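Local coordinates for ribosomal RNA processing protein 6 (Trypanosoma brucei brucei, PDB 4NLC), which probably removes nucleotides from the 3' end of single-stranded RNA, as an exosome-associated exoribonuclease involved in processing ribosomal RNA, at residues A[58-63]-A[233-238]; A[118-123]-A[218-223]; A[150-155]-A[261-266]; A[175-178]-A[182-185]. The protein carries 1 engineered substitution. All blocks are in the same frame, centred on the assembly; numbering follows the deposited sequence.

Interaction 1 of 4, residues A[58-63]-A[233-238]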
loop_
_atom_site.group_PDB
_atom_site.type_symbol
_atom_site.label_atom_id
_atom_site.label_comp_id
_atom_site.label_asym_id
_atom_site.label_seq_id
_atom_site.Cartn_x
_atom_site.Cartn_y
_atom_site.Cartn_z
ATOM N N LYS A 58 14.752 27.599 7.436
ATOM C CA LYS A 58 16.013 27.265 6.788
ATOM C C LYS A 58 15.951 27.383 5.277
ATOM O O LYS A 58 14.900 27.135 4.678
ATOM C CB LYS A 58 16.469 25.848 7.179
ATOM C CG LYS A 58 17.211 25.824 8.514
ATOM C CD LYS A 58 17.718 24.449 8.911
ATOM C CE LYS A 58 18.054 24.429 10.384
ATOM N NZ LYS A 58 18.938 23.294 10.739
ATOM N N THR A 59 17.101 27.732 4.659
ATOM C CA THR A 59 17.257 27.804 3.210
ATOM C C THR A 59 17.076 26.386 2.669
ATOM O O THR A 59 17.522 25.399 3.283
ATOM C CB THR A 59 18.641 28.368 2.840
ATOM O OG1 THR A 59 18.755 29.690 3.366
ATOM C CG2 THR A 59 18.881 28.413 1.333
ATOM N N GLU A 60 16.393 26.294 1.536
ATOM C CA GLU A 60 16.125 25.023 0.879
ATOM C C GLU A 60 17.404 24.436 0.247
ATOM O O GLU A 60 18.298 25.184 -0.165
ATOM C CB GLU A 60 15.009 25.202 -0.165
ATOM C CG GLU A 60 15.318 26.224 -1.251
ATOM C CD GLU A 60 14.938 27.676 -1.026
ATOM O OE1 GLU A 60 14.681 28.068 0.135
ATOM O OE2 GLU A 60 14.928 28.433 -2.021
ATOM N N THR A 61 17.492 23.101 0.202
ATOM C CA THR A 61 18.581 22.365 -0.449
ATOM C C THR A 61 17.951 21.845 -1.743
ATOM O O THR A 61 17.038 21.008 -1.680
ATOM C CB THR A 61 19.118 21.257 0.450
ATOM O OG1 THR A 61 19.688 21.855 1.611
ATOM C CG2 THR A 61 20.144 20.380 -0.247
ATOM N N PRO A 62 18.340 22.392 -2.919
ATOM C CA PRO A 62 17.695 21.945 -4.161
ATOM C C PRO A 62 18.034 20.514 -4.532
ATOM O O PRO A 62 19.072 19.987 -4.134
ATOM C CB PRO A 62 18.138 22.973 -5.216
ATOM C CG PRO A 62 18.877 24.046 -4.458
ATOM C CD PRO A 62 19.375 23.408 -3.193
ATOM N N TYR A 63 17.108 19.876 -5.238
ATOM C CA TYR A 63 17.222 18.518 -5.745
ATOM C C TYR A 63 18.442 18.441 -6.666
ATOM O O TYR A 63 18.842 19.439 -7.272
ATOM C CB TYR A 63 15.936 18.133 -6.502
ATOM C CG TYR A 63 15.561 19.088 -7.620
ATOM C CD1 TYR A 63 14.842 20.252 -7.358
ATOM C CD2 TYR A 63 15.921 18.827 -8.940
ATOM C CE1 TYR A 63 14.527 21.152 -8.375
ATOM C CE2 TYR A 63 15.608 19.720 -9.964
ATOM C CZ TYR A 63 14.887 20.871 -9.680
ATOM O OH TYR A 63 14.528 21.744 -10.684
ATOM N N LEU A 233 7.653 23.617 1.454
ATOM C CA LEU A 233 6.400 23.574 2.231
ATOM C C LEU A 233 6.619 24.037 3.675
ATOM O O LEU A 233 5.752 24.709 4.231
ATOM C CB LEU A 233 5.760 22.189 2.190
ATOM C CG LEU A 233 5.217 21.764 0.827
ATOM C CD1 LEU A 233 4.837 20.292 0.834
ATOM C CD2 LEU A 233 4.044 22.619 0.424
ATOM N N LYS A 234 7.793 23.707 4.266
ATOM C CA LYS A 234 8.168 24.167 5.615
ATOM C C LYS A 234 8.187 25.683 5.681
ATOM O O LYS A 234 7.621 26.242 6.611
ATOM C CB LYS A 234 9.549 23.631 6.038
ATOM C CG LYS A 234 9.473 22.268 6.696
ATOM C CD LYS A 234 10.826 21.580 6.805
ATOM C CE LYS A 234 11.901 22.332 7.542
ATOM N NZ LYS A 234 12.996 21.427 7.997
ATOM N N GLN A 235 8.794 26.346 4.680
ATOM C CA GLN A 235 8.858 27.824 4.612
ATOM C C GLN A 235 7.466 28.442 4.483
ATOM O O GLN A 235 7.183 29.416 5.164
ATOM C CB GLN A 235 9.761 28.299 3.469
ATOM C CG GLN A 235 11.194 27.805 3.596
ATOM C CD GLN A 235 12.011 28.072 2.360
ATOM O OE1 GLN A 235 11.501 28.166 1.242
ATOM N NE2 GLN A 235 13.309 28.154 2.530
ATOM N N LEU A 236 6.590 27.854 3.644
ATOM C CA LEU A 236 5.212 28.313 3.458
ATOM C C LEU A 236 4.373 28.124 4.724
ATOM O O LEU A 236 3.540 28.966 5.024
ATOM C CB LEU A 236 4.543 27.577 2.283
ATOM C CG LEU A 236 4.929 28.047 0.886
ATOM C CD1 LEU A 236 4.509 27.020 -0.165
ATOM C CD2 LEU A 236 4.329 29.436 0.574
ATOM N N LEU A 237 4.575 27.029 5.448
ATOM C CA LEU A 237 3.830 26.770 6.676
ATOM C C LEU A 237 4.232 27.722 7.809
ATOM O O LEU A 237 3.374 28.133 8.586
ATOM C CB LEU A 237 3.972 25.299 7.109
ATOM C CG LEU A 237 3.204 24.288 6.243
ATOM C CD1 LEU A 237 3.744 22.855 6.438
ATOM C CD2 LEU A 237 1.682 24.421 6.450
ATOM N N LEU A 238 5.523 28.087 7.889
ATOM C CA LEU A 238 6.027 29.028 8.890
ATOM C C LEU A 238 5.657 30.471 8.507
ATOM O O LEU A 238 5.603 31.332 9.381
ATOM C CB LEU A 238 7.544 28.878 9.094
ATOM C CG LEU A 238 8.025 27.578 9.751
ATOM C CD1 LEU A 238 9.434 27.285 9.365
ATOM C CD2 LEU A 238 7.862 27.607 11.264
#
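The amide nitrogen NE2 of Q235 gives a hydrogen bond to each of two oxygens in the 58-63 loop. One goes to the carboxylate, with NE2 of Q235 2.8 Å from OE1 of E60; it is nearly straight (161°) and lies close to the amide plane. The other runs from the same NE2 to the backbone O of K58 over 2.9 Å, is more bent, and meets the carbonyl somewhat off its plane. With both N-H groups engaged, the rotation of the amide is fixed; the amide oxygen of Q235 and OE1 of E60 are both acceptors and do not bond. Q235 reaches out extended from helix 226-238, whereas E60 folds at chi2 (-89°) so that its carboxylate comes back toward the helix. The two side chains cross at about a right angle, their flat ends 81° apart. The contact lies at the surface, where the loop leading to strand 71-74, the first strand of the RNase H-like exonuclease sheet, passes along the last helical turns of 226-238. A further bond, T61 N to D231 OD2, fastens the loop to an earlier turn of that helix. K58 turns its ammonium the other way, into a salt bridge with E53.

Interaction 2 of 4, residues A[118-123]-A[218-223]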
loop_
_atom_site.group_PDB
_atom_site.type_symbol
_atom_site.label_atom_id
_atom_site.label_comp_id
_atom_site.label_asym_id
_atom_site.label_seq_id
_atom_site.Cartn_x
_atom_site.Cartn_y
_atom_site.Cartn_z
ATOM N N THR A 118 21.882 13.619 -1.001
ATOM C CA THR A 118 23.039 13.355 -1.880
ATOM C C THR A 118 22.858 12.209 -2.876
ATOM O O THR A 118 23.689 12.052 -3.776
ATOM C CB THR A 118 24.310 13.128 -1.024
ATOM O OG1 THR A 118 24.026 12.225 0.066
ATOM C CG2 THR A 118 24.891 14.425 -0.509
ATOM N N GLN A 119 21.802 11.395 -2.709
ATOM C CA GLN A 119 21.597 10.249 -3.579
ATOM C C GLN A 119 20.223 9.608 -3.434
ATOM O O GLN A 119 19.495 9.882 -2.473
ATOM C CB GLN A 119 22.707 9.201 -3.345
ATOM C CG GLN A 119 22.732 8.658 -1.934
ATOM C CD GLN A 119 23.908 7.755 -1.700
ATOM O OE1 GLN A 119 24.594 7.864 -0.681
ATOM N NE2 GLN A 119 24.124 6.799 -2.588
ATOM N N ASP A 120 19.908 8.716 -4.392
ATOM C CA ASP A 120 18.662 7.980 -4.458
ATOM C C ASP A 120 18.911 6.481 -4.313
ATOM O O ASP A 120 19.971 5.995 -4.691
ATOM C CB ASP A 120 17.969 8.273 -5.813
ATOM C CG ASP A 120 17.606 9.729 -6.054
ATOM O OD1 ASP A 120 17.337 10.451 -5.068
ATOM O OD2 ASP A 120 17.570 10.140 -7.224
ATOM N N PHE A 121 17.909 5.750 -3.800
ATOM C CA PHE A 121 17.940 4.307 -3.623
ATOM C C PHE A 121 16.613 3.716 -4.043
ATOM O O PHE A 121 15.574 4.368 -3.925
ATOM C CB PHE A 121 18.216 3.936 -2.163
ATOM C CG PHE A 121 19.552 4.415 -1.642
ATOM C CD1 PHE A 121 20.708 3.658 -1.842
ATOM C CD2 PHE A 121 19.658 5.625 -0.954
ATOM C CE1 PHE A 121 21.943 4.093 -1.351
ATOM C CE2 PHE A 121 20.892 6.056 -0.453
ATOM C CZ PHE A 121 22.022 5.272 -0.638
ATOM N N ILE A 122 16.663 2.508 -4.585
ATOM C CA ILE A 122 15.483 1.717 -4.953
ATOM C C ILE A 122 15.688 0.382 -4.300
ATOM O O ILE A 122 16.705 -0.256 -4.551
ATOM C CB ILE A 122 15.182 1.618 -6.475
ATOM C CG1 ILE A 122 14.708 2.972 -7.024
ATOM C CG2 ILE A 122 14.133 0.525 -6.760
ATOM C CD1 ILE A 122 14.750 3.082 -8.564
ATOM N N VAL A 123 14.767 0.018 -3.387
ATOM C CA VAL A 123 14.825 -1.217 -2.636
ATOM C C VAL A 123 13.874 -2.278 -3.186
ATOM O O VAL A 123 12.676 -2.073 -3.248
ATOM C CB VAL A 123 14.652 -1.006 -1.097
ATOM C CG1 VAL A 123 14.825 -2.325 -0.333
ATOM C CG2 VAL A 123 15.660 0.018 -0.597
ATOM N N TYR A 218 10.866 6.185 -13.216
ATOM C CA TYR A 218 9.606 6.518 -12.544
ATOM C C TYR A 218 9.730 6.405 -11.023
ATOM O O TYR A 218 9.280 7.302 -10.302
ATOM C CB TYR A 218 8.447 5.608 -13.019
ATOM C CG TYR A 218 7.124 5.935 -12.349
ATOM C CD1 TYR A 218 6.760 5.334 -11.147
ATOM C CD2 TYR A 218 6.251 6.869 -12.902
ATOM C CE1 TYR A 218 5.566 5.660 -10.507
ATOM C CE2 TYR A 218 5.038 7.171 -12.293
ATOM C CZ TYR A 218 4.699 6.569 -11.094
ATOM O OH TYR A 218 3.508 6.896 -10.494
ATOM N N ALA A 219 10.272 5.270 -10.542
ATOM C CA ALA A 219 10.442 4.992 -9.112
ATOM C C ALA A 219 11.374 6.019 -8.433
ATOM O O ALA A 219 11.029 6.597 -7.397
ATOM C CB ALA A 219 10.970 3.574 -8.920
ATOM N N GLN A 220 12.530 6.273 -9.050
ATOM C CA GLN A 220 13.498 7.246 -8.579
ATOM C C GLN A 220 12.893 8.678 -8.461
ATOM O O GLN A 220 13.138 9.357 -7.457
ATOM C CB GLN A 220 14.707 7.252 -9.530
ATOM C CG GLN A 220 15.750 8.299 -9.176
ATOM C CD GLN A 220 16.818 8.457 -10.233
ATOM O OE1 GLN A 220 16.612 8.191 -11.428
ATOM N NE2 GLN A 220 17.990 8.898 -9.807
ATOM N N GLN A 221 12.124 9.121 -9.480
ATOM C CA GLN A 221 11.579 10.479 -9.531
ATOM C C GLN A 221 10.454 10.753 -8.526
ATOM O O GLN A 221 10.211 11.922 -8.228
ATOM C CB GLN A 221 11.158 10.844 -10.953
ATOM C CG GLN A 221 12.326 11.357 -11.780
ATOM C CD GLN A 221 11.977 11.495 -13.229
ATOM O OE1 GLN A 221 10.996 12.134 -13.597
ATOM N NE2 GLN A 221 12.772 10.885 -14.088
ATOM N N ASP A 222 9.831 9.697 -7.947
ATOM C CA ASP A 222 8.801 9.837 -6.924
ATOM C C ASP A 222 9.393 10.336 -5.588
ATOM O O ASP A 222 8.656 10.949 -4.811
ATOM C CB ASP A 222 8.044 8.508 -6.714
ATOM C CG ASP A 222 6.878 8.246 -7.656
ATOM O OD1 ASP A 222 6.564 9.135 -8.490
ATOM O OD2 ASP A 222 6.271 7.162 -7.553
ATOM N N THR A 223 10.724 10.113 -5.332
ATOM C CA THR A 223 11.355 10.599 -4.099
ATOM C C THR A 223 12.424 11.666 -4.332
ATOM O O THR A 223 12.714 12.445 -3.427
ATOM C CB THR A 223 11.940 9.444 -3.278
ATOM O OG1 THR A 223 12.934 8.748 -4.043
ATOM C CG2 THR A 223 10.886 8.502 -2.753
HETATM O O HOH W 1 14.751 6.846 -5.413
#
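A219 is the first residue of the helical segment to meet the strand: its CB lies 3.8 Å from CD1 of I122. That methyl group reaches from the sheet to the helix and also lies 3.9 Å from the backbone N of Q220. Axes of the short segments pass 8.5 Å apart at 126°, so the helix crosses strand 120-123 at a slant, its direction partly reversed. Q220 comes next. Its CG stands opposite the backbone N (chi1 177°) and the rest of the chain is extended, which carries the amide across to D120, the two side chains crossing at about a right angle. There NE2 of Q220 donates to OD2 of D120 over 2.9 Å, using the anti lone pair of the carboxylate, and the two flat groups stand almost perpendicular. CG of Q220 also lies 3.2 Å from OD2 of D120, so the amide arm is pressed against the acid. D222 takes no part in the contact; its carboxylate lies near those of D96 and E98, consistent with the acidic active-site cluster of DEDD-type exonucleases. At the end of the segment T223 makes its link through a water, which lies 3.0 Å from T223 OG1 and donates to the backbone O of F121. The D120 carboxylate is buried yet well served: OD2 also bonds H224 ND1 and OD1 bonds S115 OG. Three polar partners around one acid would probably hold it in its ionised form and compensate for its burial between sheet and helix.

Interaction 3 of 4, residues A[150-155]-A[261-266]; sequences GAREDV and SLERYE
E263 leads with CB, which lies 4.4 Å from CG1 of V155 on helix 152-162. The chain then runs out extended (chi2 -169°), carrying the carboxylate past V155 to R152. OE1 comes to rest 3.3 Å from CD of R152, against the aliphatic part of the arginine, and makes its stronger link to R156 through a salt bridge. OE2 faces the edge of the R152 guanidinium near its plane; with NH1 of R152 3.7 Å from OE2 of E263, this salt bridge is a long one. The two flat groups are only 18° from coplanar, although the two side chains approach at a slant. R152 gets there by bending at chi2 and chi3, which swings its tip from the helix toward the loop. Beside this, CG1 of V155 packs 3.7 Å from the backbone O of E263, an oxygen that accepts a hydrogen bond from Q159 NE2. Q159 also takes the N-H of Y265 on its OE1, so one helix side chain holds the loop by two backbone groups. The loop leaves helix 249-261 toward the HRDC domain, and such a linker joining exonuclease and HRDC domains is consistent with the Rrp6 family architecture.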
loop_
_atom_site.group_PDB
_atom_site.type_symbol
_atom_site.label_atom_id
_atom_site.label_comp_id
_atom_site.label_asym_id
_atom_site.label_seq_id
_atom_site.Cartn_x
_atom_site.Cartn_y
_atom_site.Cartn_z
ATOM N N GLY A 150 1.501 11.796 0.773
ATOM C CA GLY A 150 0.227 11.091 0.789
ATOM C C GLY A 150 0.449 9.670 1.245
ATOM O O GLY A 150 0.388 8.732 0.431
ATOM N N ALA A 151 0.756 9.534 2.552
ATOM C CA ALA A 151 1.188 8.298 3.213
ATOM C C ALA A 151 0.092 7.369 3.783
ATOM O O ALA A 151 0.449 6.385 4.418
ATOM C CB ALA A 151 2.161 8.662 4.328
ATOM N N ARG A 152 -1.204 7.671 3.610
ATOM C CA ARG A 152 -2.282 6.837 4.202
ATOM C C ARG A 152 -2.098 5.322 3.932
ATOM O O ARG A 152 -2.038 4.545 4.886
ATOM C CB ARG A 152 -3.678 7.335 3.767
ATOM C CG ARG A 152 -4.862 6.577 4.401
ATOM C CD ARG A 152 -5.681 7.427 5.369
ATOM N NE ARG A 152 -6.274 8.602 4.723
ATOM C CZ ARG A 152 -6.524 9.759 5.333
ATOM N NH1 ARG A 152 -6.239 9.915 6.621
ATOM N NH2 ARG A 152 -7.057 10.769 4.659
ATOM N N GLU A 153 -1.948 4.920 2.653
ATOM C CA GLU A 153 -1.739 3.518 2.265
ATOM C C GLU A 153 -0.358 3.001 2.671
ATOM O O GLU A 153 -0.243 1.884 3.187
ATOM C CB GLU A 153 -2.026 3.305 0.771
ATOM C CG GLU A 153 -3.489 3.571 0.414
ATOM C CD GLU A 153 -4.250 2.499 -0.347
ATOM O OE1 GLU A 153 -4.550 2.724 -1.543
ATOM O OE2 GLU A 153 -4.614 1.469 0.270
ATOM N N ASP A 154 0.681 3.845 2.503
ATOM C CA ASP A 154 2.063 3.503 2.832
ATOM C C ASP A 154 2.230 3.048 4.257
ATOM O O ASP A 154 2.891 2.032 4.504
ATOM C CB ASP A 154 3.004 4.676 2.532
ATOM C CG ASP A 154 3.198 4.936 1.056
ATOM O OD1 ASP A 154 2.474 4.335 0.248
ATOM O OD2 ASP A 154 4.121 5.688 0.709
ATOM N N VAL A 155 1.623 3.795 5.185
ATOM C CA VAL A 155 1.669 3.536 6.628
ATOM C C VAL A 155 1.141 2.118 6.888
ATOM O O VAL A 155 1.716 1.373 7.668
ATOM C CB VAL A 155 0.853 4.644 7.400
ATOM C CG1 VAL A 155 0.462 4.211 8.815
ATOM C CG2 VAL A 155 1.616 5.967 7.424
ATOM N N SER A 261 0.540 8.357 11.237
ATOM C CA SER A 261 1.499 7.303 11.594
ATOM C C SER A 261 0.947 6.368 12.673
ATOM O O SER A 261 1.429 5.254 12.797
ATOM C CB SER A 261 2.842 7.895 12.015
ATOM O OG SER A 261 2.814 8.408 13.335
ATOM N N LEU A 262 -0.088 6.809 13.421
ATOM C CA LEU A 262 -0.790 6.025 14.443
ATOM C C LEU A 262 -1.900 5.137 13.861
ATOM O O LEU A 262 -2.492 4.318 14.569
ATOM C CB LEU A 262 -1.309 6.936 15.560
ATOM C CG LEU A 262 -0.211 7.565 16.438
ATOM C CD1 LEU A 262 -0.776 8.682 17.283
ATOM C CD2 LEU A 262 0.459 6.500 17.326
ATOM N N GLU A 263 -2.149 5.259 12.564
ATOM C CA GLU A 263 -3.120 4.403 11.901
ATOM C C GLU A 263 -2.569 2.991 11.784
ATOM O O GLU A 263 -1.351 2.786 11.730
ATOM C CB GLU A 263 -3.522 4.956 10.541
ATOM C CG GLU A 263 -4.301 6.256 10.712
ATOM C CD GLU A 263 -4.991 6.814 9.491
ATOM O OE1 GLU A 263 -4.784 6.273 8.383
ATOM O OE2 GLU A 263 -5.699 7.834 9.638
ATOM N N ARG A 264 -3.476 2.021 11.805
ATOM C CA ARG A 264 -3.121 0.616 11.773
ATOM C C ARG A 264 -3.626 -0.040 10.525
ATOM O O ARG A 264 -4.740 0.248 10.063
ATOM C CB ARG A 264 -3.766 -0.128 12.945
ATOM C CG ARG A 264 -3.323 0.295 14.316
ATOM C CD ARG A 264 -4.103 -0.474 15.365
ATOM N NE ARG A 264 -5.470 0.023 15.492
ATOM C CZ ARG A 264 -6.537 -0.585 14.994
ATOM N NH1 ARG A 264 -6.412 -1.738 14.340
ATOM N NH2 ARG A 264 -7.742 -0.057 15.154
ATOM N N TYR A 265 -2.826 -0.984 10.019
ATOM C CA TYR A 265 -3.237 -1.833 8.933
ATOM C C TYR A 265 -4.308 -2.798 9.524
ATOM O O TYR A 265 -4.145 -3.322 10.631
ATOM C CB TYR A 265 -2.040 -2.670 8.404
ATOM C CG TYR A 265 -2.499 -3.720 7.405
ATOM C CD1 TYR A 265 -2.925 -3.354 6.128
ATOM C CD2 TYR A 265 -2.685 -5.044 7.794
ATOM C CE1 TYR A 265 -3.485 -4.286 5.251
ATOM C CE2 TYR A 265 -3.220 -5.989 6.916
ATOM C CZ TYR A 265 -3.607 -5.606 5.641
ATOM O OH TYR A 265 -4.115 -6.524 4.754
ATOM N N GLU A 266 -5.348 -3.083 8.761
ATOM C CA GLU A 266 -6.329 -4.108 9.147
ATOM C C GLU A 266 -6.682 -4.910 7.919
ATOM O O GLU A 266 -6.833 -4.334 6.842
ATOM C CB GLU A 266 -7.563 -3.553 9.887
ATOM C CG GLU A 266 -8.458 -4.617 10.529
ATOM C CD GLU A 266 -7.801 -5.636 11.449
ATOM O OE1 GLU A 266 -7.720 -5.372 12.667
ATOM O OE2 GLU A 266 -7.371 -6.700 10.954
#

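Interaction 4 of 4, residues A[175-178]-A[182-185]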
loop_
_atom_site.group_PDB
_atom_site.type_symbol
_atom_site.label_atom_id
_atom_site.label_comp_id
_atom_site.label_asym_id
_atom_site.label_seq_id
_atom_site.Cartn_x
_atom_site.Cartn_y
_atom_site.Cartn_z
ATOM N N ALA A 175 0.592 18.771 4.317
ATOM C CA ALA A 175 1.086 20.160 4.293
ATOM C C ALA A 175 0.314 20.977 3.243
ATOM O O ALA A 175 -0.222 22.026 3.561
ATOM C CB ALA A 175 2.579 20.184 3.972
ATOM N N LEU A 176 0.194 20.448 2.015
ATOM C CA LEU A 176 -0.518 21.128 0.913
ATOM C C LEU A 176 -2.017 21.314 1.212
ATOM O O LEU A 176 -2.531 22.416 1.014
ATOM C CB LEU A 176 -0.242 20.424 -0.425
ATOM C CG LEU A 176 1.154 20.712 -1.049
ATOM C CD1 LEU A 176 1.521 19.703 -2.128
ATOM C CD2 LEU A 176 1.218 22.103 -1.677
ATOM N N GLN A 177 -2.692 20.279 1.795
ATOM C CA GLN A 177 -4.103 20.374 2.203
ATOM C C GLN A 177 -4.287 21.519 3.235
ATOM O O GLN A 177 -5.228 22.313 3.123
ATOM C CB GLN A 177 -4.558 19.052 2.847
ATOM C CG GLN A 177 -4.791 17.911 1.869
ATOM C CD GLN A 177 -5.204 16.673 2.627
ATOM O OE1 GLN A 177 -4.376 15.936 3.157
ATOM N NE2 GLN A 177 -6.497 16.485 2.802
ATOM N N ASN A 178 -3.376 21.585 4.244
ATOM C CA ASN A 178 -3.411 22.613 5.292
ATOM C C ASN A 178 -3.129 24.029 4.789
ATOM O O ASN A 178 -3.496 24.971 5.461
ATOM C CB ASN A 178 -2.490 22.242 6.451
ATOM C CG ASN A 178 -3.189 21.270 7.363
ATOM O OD1 ASN A 178 -4.061 21.628 8.160
ATOM N ND2 ASN A 178 -2.949 20.012 7.150
ATOM N N PRO A 182 -3.718 22.481 -4.067
ATOM C CA PRO A 182 -3.667 21.125 -4.657
ATOM C C PRO A 182 -2.575 20.279 -4.001
ATOM O O PRO A 182 -1.590 20.811 -3.497
ATOM C CB PRO A 182 -3.401 21.393 -6.144
ATOM C CG PRO A 182 -3.960 22.784 -6.373
ATOM C CD PRO A 182 -3.575 23.520 -5.116
ATOM N N HIS A 183 -2.784 18.971 -3.916
ATOM C CA HIS A 183 -1.880 18.158 -3.114
ATOM C C HIS A 183 -1.433 16.827 -3.712
ATOM O O HIS A 183 -0.850 16.038 -2.962
ATOM C CB HIS A 183 -2.529 17.928 -1.737
ATOM C CG HIS A 183 -3.988 17.635 -1.833
ATOM N ND1 HIS A 183 -4.910 18.648 -2.007
ATOM C CD2 HIS A 183 -4.633 16.450 -1.866
ATOM C CE1 HIS A 183 -6.091 18.058 -2.084
ATOM N NE2 HIS A 183 -5.977 16.740 -1.995
ATOM N N SER A 184 -1.586 16.590 -5.040
ATOM C CA SER A 184 -1.020 15.364 -5.625
ATOM C C SER A 184 0.510 15.495 -5.734
ATOM O O SER A 184 1.046 16.615 -5.662
ATOM C CB SER A 184 -1.626 15.057 -6.988
ATOM O OG SER A 184 -1.031 15.830 -8.017
ATOM N N LEU A 185 1.211 14.356 -5.911
ATOM C CA LEU A 185 2.656 14.358 -6.047
ATOM C C LEU A 185 3.093 15.097 -7.313
ATOM O O LEU A 185 3.995 15.936 -7.240
ATOM C CB LEU A 185 3.274 12.936 -5.985
ATOM C CG LEU A 185 4.802 12.879 -6.145
ATOM C CD1 LEU A 185 5.518 13.540 -4.967
ATOM C CD2 LEU A 185 5.277 11.472 -6.308
#
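CG of Q177 lies over the middle of one face of the H183 imidazole, a CH-pi contact. CG of Q177 is 3.9 Å from the centroid of the H183 ring and 11° off the ring normal, so the methylene sits squarely on the face. The amide is inclined 31° to the ring and stands farther above it than CG, so the methylene, not the amide, makes the contact. H183 puts its CG between the backbone N and the carbonyl carbon (chi1 42°), which sets the ring beside Q177, and a hydrogen bond from ND1 to M181 O steadies it there. L176 meets the loop backbone instead. Its CB touches CB of H183 at 3.6 Å, while CB and both methyls of L176 lie against the carbonyl oxygen of P182: from that O, L176 CB is 3.4 Å away and CD1 and CD2 are each 3.6 Å away. These are van der Waals contacts, made by one apolar side chain and one glutamine methylene. The turn folds helix 172-178 back on the chain that enters helix 185-193, where S184 is the N-cap and its OG takes the N-H of F187. L176 continues inward to F187 and A188 of that helix and to L233 of helix 226-238, while A175 and N178 rest on V253 of helix 249-261.

From the N terminus, residues 58-63 come first and pair with 233-238, so interaction 1 closes a long loop that takes in the exonuclease region. Interaction 2 (118-123 with 218-223) nests inside it and joins the central sheet to helix 213-224, which directly precedes helix 226-238. Interaction 4 is the most local, with three residues between its segments, at the turn joining helices 172-178 and 185-193; it nests inside the loops of the other three. It touches interaction 1 where L233 and L237 pack on A175 and L176, and interaction 2 where L185 meets D222. Interaction 3 starts at 150-155 but ends at 261-266, crossing interactions 1 and 2 and tying the domain to the linker leading toward the HRDC domain.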